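LanC-like protein GCR2 (Arabidopsis thaliana, PDB 3T33) binds zinc and abscisic acid and may play a role in abscisic acid signalling, as a member of the LanC-like protein family. Local coordinates at residues 139-142 against 148-151; 265-270 against 314-319; 283-286 against 291-294. All blocks are in the same frame, centred on the assembly; numbering follows the deposited sequence.

In the fold
Interaction 3 is the buried contact of the three and lies beside the zinc site, where a loop meets the start of helix 291-305 by apolar packing and one weak backbone bond. Interaction 2 lies at the surface about 10 Å away, centre to centre, and is a lone salt bridge between a loop and helix 308-324. The two touch where the backbone oxygen of Ala-317 meets the methyl of Ala-291, and interaction 3 is nested within the chain loop that interaction 2 closes. Interaction 1, about 36 Å from interaction 3 between centres and across the middle of the chain, is partly buried; it joins consecutive helices 130-144 and 147-158 through alanine packing and a cation-pi contact.

Interaction 1 of 3, residues 139-142 against 148-151; sequences VAAK and QLYD
Ala-141 and Tyr-150 meet where the two segments come nearest, their CA atoms 5.2 Å apart. The apolar part of the contact is built round one methyl group. Ala-141 directs its CB toward the neighbouring helix, where it rests against backbone as much as side chain, 3.7 Å from Tyr-150 N. The CB of Tyr-150 flanks this methyl of Ala-141 at 4.1 Å, and Leu-149 meets it with CD1 at 3.9 Å. Alanine suits the place because its short side chain lets the two backbones come close. Leu-149 also reaches Leu-108 of helix 101-118.

Helices 130-144 and 147-158 follow each other with only two residues between them, as consecutive helices of the alpha/alpha toroid known for LanC-like proteins.

The second kind of interaction is cation-pi. The chain of Lys-142 bends at its second torsion (chi2 50°) and then runs extended across one face of the Tyr-150 ring, with CD 4.2 Å above the plane and over its centre. The ammonium group passes beyond the middle: NZ is 4.4 Å from the ring centroid, 29° off the normal, and 4.0 Å from CD2 of Tyr-150. Lysine serves well here, since its methylenes pack on the aromatic face while its ammonium, off-centre near CD2, can still reach Asp-147.

Both polar ends have partners outside the segments. Lys-142 NZ forms a salt bridge with Asp-147, and Tyr-150 OH is hydrogen-bonded to Ser-192 OG, which would limit movement of the ring under the lysine. The carboxylate of Asp-151 is farther off, its OD1 6.4 Å from Lys-142 NZ, and may add a weak longer-range attraction.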
loop_
_atom_site.group_PDB
_atom_site.type_symbol
_atom_site.label_atom_id
_atom_site.label_comp_id
_atom_site.label_asym_id
_atom_site.label_seq_id
_atom_site.Cartn_x
_atom_site.Cartn_y
_atom_site.Cartn_z
ATOM N N VAL A 139 -6.591 6.423 -16.357
ATOM C CA VAL A 139 -6.050 5.084 -16.611
ATOM C C VAL A 139 -7.201 4.156 -17.005
ATOM O O VAL A 139 -7.130 3.452 -18.000
ATOM C CB VAL A 139 -5.195 4.586 -15.397
ATOM C CG1 VAL A 139 -4.843 3.118 -15.577
ATOM C CG2 VAL A 139 -3.887 5.434 -15.270
ATOM N N ALA A 140 -8.282 4.199 -16.235
ATOM C CA ALA A 140 -9.474 3.393 -16.524
ATOM C C ALA A 140 -10.017 3.701 -17.917
ATOM O O ALA A 140 -10.334 2.782 -18.636
ATOM C CB ALA A 140 -10.528 3.537 -15.447
ATOM N N ALA A 141 -10.037 4.978 -18.315
ATOM C CA ALA A 141 -10.446 5.392 -19.687
ATOM C C ALA A 141 -9.539 4.898 -20.793
ATOM O O ALA A 141 -9.999 4.560 -21.880
ATOM C CB ALA A 141 -10.620 6.942 -19.793
ATOM N N LYS A 142 -8.240 4.926 -20.534
ATOM C CA LYS A 142 -7.278 4.352 -21.452
ATOM C C LYS A 142 -7.557 2.843 -21.602
ATOM O O LYS A 142 -7.540 2.323 -22.703
ATOM C CB LYS A 142 -5.824 4.620 -20.974
ATOM C CG LYS A 142 -4.769 4.798 -22.096
ATOM C CD LYS A 142 -5.246 5.815 -23.149
ATOM C CE LYS A 142 -4.224 6.133 -24.243
ATOM N NZ LYS A 142 -4.849 7.122 -25.190
ATOM N N GLN A 148 -11.515 10.372 -25.590
ATOM C CA GLN A 148 -12.092 11.669 -25.146
ATOM C C GLN A 148 -12.249 11.795 -23.603
ATOM O O GLN A 148 -11.981 12.852 -22.996
ATOM C CB GLN A 148 -13.442 11.953 -25.830
ATOM C CG GLN A 148 -13.505 11.786 -27.373
ATOM C CD GLN A 148 -13.079 10.357 -27.888
ATOM O OE1 GLN A 148 -13.489 9.313 -27.320
ATOM N NE2 GLN A 148 -12.257 10.326 -28.964
ATOM N N LEU A 149 -12.746 10.739 -22.977
ATOM C CA LEU A 149 -12.803 10.661 -21.531
ATOM C C LEU A 149 -11.373 10.749 -20.931
ATOM O O LEU A 149 -11.154 11.317 -19.882
ATOM C CB LEU A 149 -13.365 9.306 -21.162
ATOM C CG LEU A 149 -14.435 9.254 -20.097
ATOM C CD1 LEU A 149 -14.322 7.931 -19.390
ATOM C CD2 LEU A 149 -14.314 10.378 -19.134
ATOM N N TYR A 150 -10.418 10.148 -21.601
ATOM C CA TYR A 150 -9.062 10.175 -21.136
ATOM C C TYR A 150 -8.532 11.621 -21.071
ATOM O O TYR A 150 -7.940 12.015 -20.027
ATOM C CB TYR A 150 -8.179 9.345 -22.034
ATOM C CG TYR A 150 -6.710 9.666 -21.894
ATOM C CD1 TYR A 150 -6.031 9.332 -20.727
ATOM C CD2 TYR A 150 -5.978 10.228 -22.951
ATOM C CE1 TYR A 150 -4.713 9.569 -20.594
ATOM C CE2 TYR A 150 -4.615 10.482 -22.811
ATOM C CZ TYR A 150 -3.997 10.164 -21.628
ATOM O OH TYR A 150 -2.643 10.390 -21.396
ATOM N N ASP A 151 -8.755 12.387 -22.170
ATOM C CA ASP A 151 -8.257 13.766 -22.287
ATOM C C ASP A 151 -8.877 14.581 -21.218
ATOM O O ASP A 151 -8.224 15.434 -20.574
ATOM C CB ASP A 151 -8.656 14.375 -23.598
ATOM C CG ASP A 151 -7.966 13.703 -24.783
ATOM O OD1 ASP A 151 -6.815 13.211 -24.638
ATOM O OD2 ASP A 151 -8.586 13.708 -25.862
#

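Interaction 2 of 3, residues 265-270 against 314-319; sequences QNRFPS and AMEAGE
Arg-267 and Glu-316 make this contact by themselves, reaching toward each other from a loop and from helix 308-324. The tight part is a salt bridge in which NH2 of Arg-267 lies 2.6 Å from OE2 of Glu-316. Short as it is, the hydrogen bond within it is weak, for the N-H points well off the oxygen (122°). The two side chains cross at about a right angle, and the guanidinium and carboxylate planes are 72° apart, a geometry quite unlike the coplanar two-pronged pairing. OE2 of Glu-316 also comes to 3.4 Å from Arg-267 NH1, whereas OE1 lies in the guanidinium plane at its edge, 4.0 Å from NH2. From CG to NE the arginine is extended, and the glutamate is extended beyond its CG; two long charged residues suit a place where the backbones stay far apart.

On the loose side, only a small area is buried, and the pair lies partly exposed at the surface. The inward side of the helix differs: Ala-314 and Ala-317 pack on helix 291-305. Such a surface ion pair, tying a connecting loop to an amphipathic helix, belongs to the periphery of the LanC-like alpha/alpha toroid.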
loop_
_atom_site.group_PDB
_atom_site.type_symbol
_atom_site.label_atom_id
_atom_site.label_comp_id
_atom_site.label_asym_id
_atom_site.label_seq_id
_atom_site.Cartn_x
_atom_site.Cartn_y
_atom_site.Cartn_z
ATOM N N GLN A 265 20.083 2.589 11.404
ATOM C CA GLN A 265 20.998 2.664 12.572
ATOM C C GLN A 265 20.275 3.099 13.849
ATOM O O GLN A 265 20.826 2.987 14.939
ATOM C CB GLN A 265 22.161 3.626 12.292
ATOM C CG GLN A 265 22.909 3.362 10.954
ATOM C CD GLN A 265 23.880 4.508 10.542
ATOM O OE1 GLN A 265 24.230 4.652 9.349
ATOM N NE2 GLN A 265 24.330 5.310 11.529
ATOM N N ASN A 266 19.032 3.557 13.726
ATOM C CA ASN A 266 18.393 4.253 14.831
ATOM C C ASN A 266 17.032 3.720 15.222
ATOM O O ASN A 266 16.266 4.391 15.926
ATOM C CB ASN A 266 18.295 5.734 14.515
ATOM C CG ASN A 266 19.544 6.478 14.899
ATOM O OD1 ASN A 266 19.831 6.568 16.077
ATOM N ND2 ASN A 266 20.302 6.993 13.913
ATOM N N ARG A 267 16.757 2.504 14.780
ATOM C CA ARG A 267 15.520 1.790 15.092
ATOM C C ARG A 267 15.545 1.233 16.523
ATOM O O ARG A 267 16.584 1.258 17.194
ATOM C CB ARG A 267 15.290 0.665 14.051
ATOM C CG ARG A 267 16.354 -0.404 14.099
ATOM C CD ARG A 267 16.439 -1.329 12.869
ATOM N NE ARG A 267 17.251 -2.475 13.269
ATOM C CZ ARG A 267 17.859 -3.350 12.476
ATOM N NH1 ARG A 267 17.785 -3.264 11.165
ATOM N NH2 ARG A 267 18.568 -4.324 13.024
ATOM N N PHE A 268 14.397 0.742 16.992
ATOM C CA PHE A 268 14.323 0.140 18.300
ATOM C C PHE A 268 15.236 -1.106 18.505
ATOM O O PHE A 268 15.619 -1.802 17.536
ATOM C CB PHE A 268 12.858 -0.175 18.650
ATOM C CG PHE A 268 11.996 1.050 18.834
ATOM C CD1 PHE A 268 12.317 2.016 19.814
ATOM C CD2 PHE A 268 10.859 1.252 18.022
ATOM C CE1 PHE A 268 11.518 3.156 19.988
ATOM C CE2 PHE A 268 10.058 2.385 18.167
ATOM C CZ PHE A 268 10.387 3.352 19.158
ATOM N N PRO A 269 15.625 -1.378 19.773
ATOM C CA PRO A 269 16.269 -2.663 20.071
ATOM C C PRO A 269 15.457 -3.889 19.542
ATOM O O PRO A 269 16.049 -4.914 19.189
ATOM C CB PRO A 269 16.359 -2.672 21.615
ATOM C CG PRO A 269 15.547 -1.398 22.123
ATOM C CD PRO A 269 15.672 -0.451 20.930
ATOM N N SER A 270 14.131 -3.787 19.494
ATOM C CA SER A 270 13.291 -4.848 18.891
ATOM C C SER A 270 13.373 -4.957 17.342
ATOM O O SER A 270 12.913 -5.963 16.769
ATOM C CB SER A 270 11.833 -4.658 19.293
ATOM O OG SER A 270 11.292 -3.595 18.538
ATOM N N ALA A 314 15.660 -4.784 5.122
ATOM C CA ALA A 314 14.314 -5.173 4.636
ATOM C C ALA A 314 13.899 -6.507 5.234
ATOM O O ALA A 314 12.776 -6.623 5.729
ATOM C CB ALA A 314 14.270 -5.263 3.106
ATOM N N MET A 315 14.817 -7.491 5.221
ATOM C CA MET A 315 14.520 -8.819 5.745
ATOM C C MET A 315 14.268 -8.719 7.202
ATOM O O MET A 315 13.348 -9.358 7.719
ATOM C CB MET A 315 15.611 -9.874 5.411
ATOM C CG MET A 315 15.638 -10.301 3.901
ATOM S SD MET A 315 16.904 -11.497 3.253
ATOM C CE MET A 315 18.404 -10.844 3.924
ATOM N N GLU A 316 15.029 -7.879 7.879
ATOM C CA GLU A 316 14.872 -7.760 9.342
ATOM C C GLU A 316 13.588 -7.094 9.747
ATOM O O GLU A 316 13.002 -7.429 10.778
ATOM C CB GLU A 316 16.044 -6.967 9.934
ATOM C CG GLU A 316 17.342 -7.721 9.885
ATOM C CD GLU A 316 18.457 -7.030 10.713
ATOM O OE1 GLU A 316 19.607 -6.948 10.194
ATOM O OE2 GLU A 316 18.183 -6.573 11.868
ATOM N N ALA A 317 13.181 -6.092 8.963
ATOM C CA ALA A 317 11.884 -5.451 9.132
ATOM C C ALA A 317 10.757 -6.492 8.907
ATOM O O ALA A 317 9.775 -6.506 9.629
ATOM C CB ALA A 317 11.751 -4.262 8.168
ATOM N N GLY A 318 10.947 -7.393 7.934
ATOM C CA GLY A 318 10.045 -8.518 7.719
ATOM C C GLY A 318 9.852 -9.448 8.908
ATOM O O GLY A 318 8.750 -10.010 9.097
ATOM N N GLU A 319 10.905 -9.632 9.721
ATOM C CA GLU A 319 10.782 -10.468 10.946
ATOM C C GLU A 319 9.936 -9.799 12.007
ATOM O O GLU A 319 9.191 -10.443 12.705
ATOM C CB GLU A 319 12.154 -10.790 11.544
ATOM C CG GLU A 319 13.061 -11.540 10.609
ATOM C CD GLU A 319 12.516 -12.913 10.259
ATOM O OE1 GLU A 319 11.970 -13.587 11.144
ATOM O OE2 GLU A 319 12.646 -13.322 9.100
#

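Interaction 3 of 3, residues 283-286 against 291-294; sequences RLVH and APGV
His-286 meets Pro-292 through its backbone, while its CB points away from helix 291-305. Over the centre of one face of its imidazole lies Leu-284 CB, 4.2 Å above the plane, and the ring also meets the imidazole of His-334, the planes inclined by about 35°. This is the edge of the zinc site of the LanC-like alpha/alpha toroid: His-334, Cys-288 and Cys-333 bind the zinc ion, and the His-286 side chain is about 5 Å from it. Cys-288 lies in the short link between the two segments, so the contact spans the base of a loop that supplies a zinc ligand.

Val-285 supplies the apolar half. Its CG1 stands anti to the backbone N (chi1 -178°), a torsion that sets this methyl against Pro-292 CD at 3.7 Å, with Ala-291 CB farther off at 4.3 Å. The valine and proline side chains cross at about a right angle, and Ala-291 and Pro-292 turn further surface to Val-321 of helix 308-324.

Proline, which has no N-H, suits the first helical turn, where none would find a carbonyl a turn earlier in the helix. Gly-293 does have an N-H, and it reaches back across the loop to His-286 O in a weak hydrogen bond, 3.4 Å long and 153° at the hydrogen. The same oxygen sits close against the proline ring, just 3.1 Å from Pro-292 CD.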
loop_
_atom_site.group_PDB
_atom_site.type_symbol
_atom_site.label_atom_id
_atom_site.label_comp_id
_atom_site.label_asym_id
_atom_site.label_seq_id
_atom_site.Cartn_x
_atom_site.Cartn_y
_atom_site.Cartn_z
ATOM N N ARG A 283 5.419 0.597 19.786
ATOM C CA ARG A 283 4.059 0.076 19.841
ATOM C C ARG A 283 3.433 -0.161 18.470
ATOM O O ARG A 283 2.743 -1.161 18.267
ATOM C CB ARG A 283 3.167 1.009 20.664
ATOM C CG ARG A 283 3.277 2.475 20.276
ATOM C CD ARG A 283 2.586 3.369 21.292
ATOM N NE ARG A 283 1.679 4.321 20.657
ATOM C CZ ARG A 283 0.354 4.215 20.674
ATOM N NH1 ARG A 283 -0.224 3.199 21.297
ATOM N NH2 ARG A 283 -0.393 5.128 20.069
ATOM N N LEU A 284 3.660 0.754 17.532
ATOM C CA LEU A 284 2.994 0.652 16.224
ATOM C C LEU A 284 3.741 -0.176 15.157
ATOM O O LEU A 284 4.909 0.080 14.852
ATOM C CB LEU A 284 2.637 2.056 15.687
ATOM C CG LEU A 284 1.723 2.885 16.629
ATOM C CD1 LEU A 284 1.391 4.234 16.053
ATOM C CD2 LEU A 284 0.423 2.160 17.122
ATOM N N VAL A 285 3.052 -1.168 14.597
ATOM C CA VAL A 285 3.631 -2.017 13.515
ATOM C C VAL A 285 2.645 -1.966 12.348
ATOM O O VAL A 285 1.863 -2.891 12.142
ATOM C CB VAL A 285 3.869 -3.468 14.012
ATOM C CG1 VAL A 285 4.518 -4.349 12.915
ATOM C CG2 VAL A 285 4.724 -3.467 15.288
ATOM N N HIS A 286 2.618 -0.837 11.644
ATOM C CA HIS A 286 1.550 -0.552 10.652
ATOM C C HIS A 286 2.262 -0.163 9.393
ATOM O O HIS A 286 3.440 0.208 9.442
ATOM C CB HIS A 286 0.749 0.720 10.995
ATOM C CG HIS A 286 0.004 0.695 12.300
ATOM N ND1 HIS A 286 -0.215 -0.458 13.034
ATOM C CD2 HIS A 286 -0.656 1.690 12.954
ATOM C CE1 HIS A 286 -0.944 -0.161 14.110
ATOM N NE2 HIS A 286 -1.258 1.123 14.058
ATOM N N ALA A 291 7.427 -0.740 11.267
ATOM C CA ALA A 291 8.130 -1.694 10.395
ATOM C C ALA A 291 7.518 -1.944 8.986
ATOM O O ALA A 291 8.248 -1.981 8.027
ATOM C CB ALA A 291 8.194 -3.011 11.152
ATOM N N PRO A 292 6.183 -2.135 8.863
ATOM C CA PRO A 292 5.586 -2.522 7.569
ATOM C C PRO A 292 5.829 -1.482 6.493
ATOM O O PRO A 292 6.401 -1.802 5.427
ATOM C CB PRO A 292 4.098 -2.686 7.896
ATOM C CG PRO A 292 4.134 -3.137 9.371
ATOM C CD PRO A 292 5.205 -2.281 9.956
ATOM N N GLY A 293 5.530 -0.231 6.781
ATOM C CA GLY A 293 5.695 0.798 5.742
ATOM C C GLY A 293 7.147 0.981 5.415
ATOM O O GLY A 293 7.538 1.152 4.243
ATOM N N VAL A 294 7.981 0.905 6.439
ATOM C CA VAL A 294 9.407 1.121 6.242
ATOM C C VAL A 294 9.970 -0.067 5.465
ATOM O O VAL A 294 10.743 0.100 4.482
ATOM C CB VAL A 294 10.078 1.281 7.609
ATOM C CG1 VAL A 294 11.615 1.254 7.466
ATOM C CG2 VAL A 294 9.555 2.552 8.301
#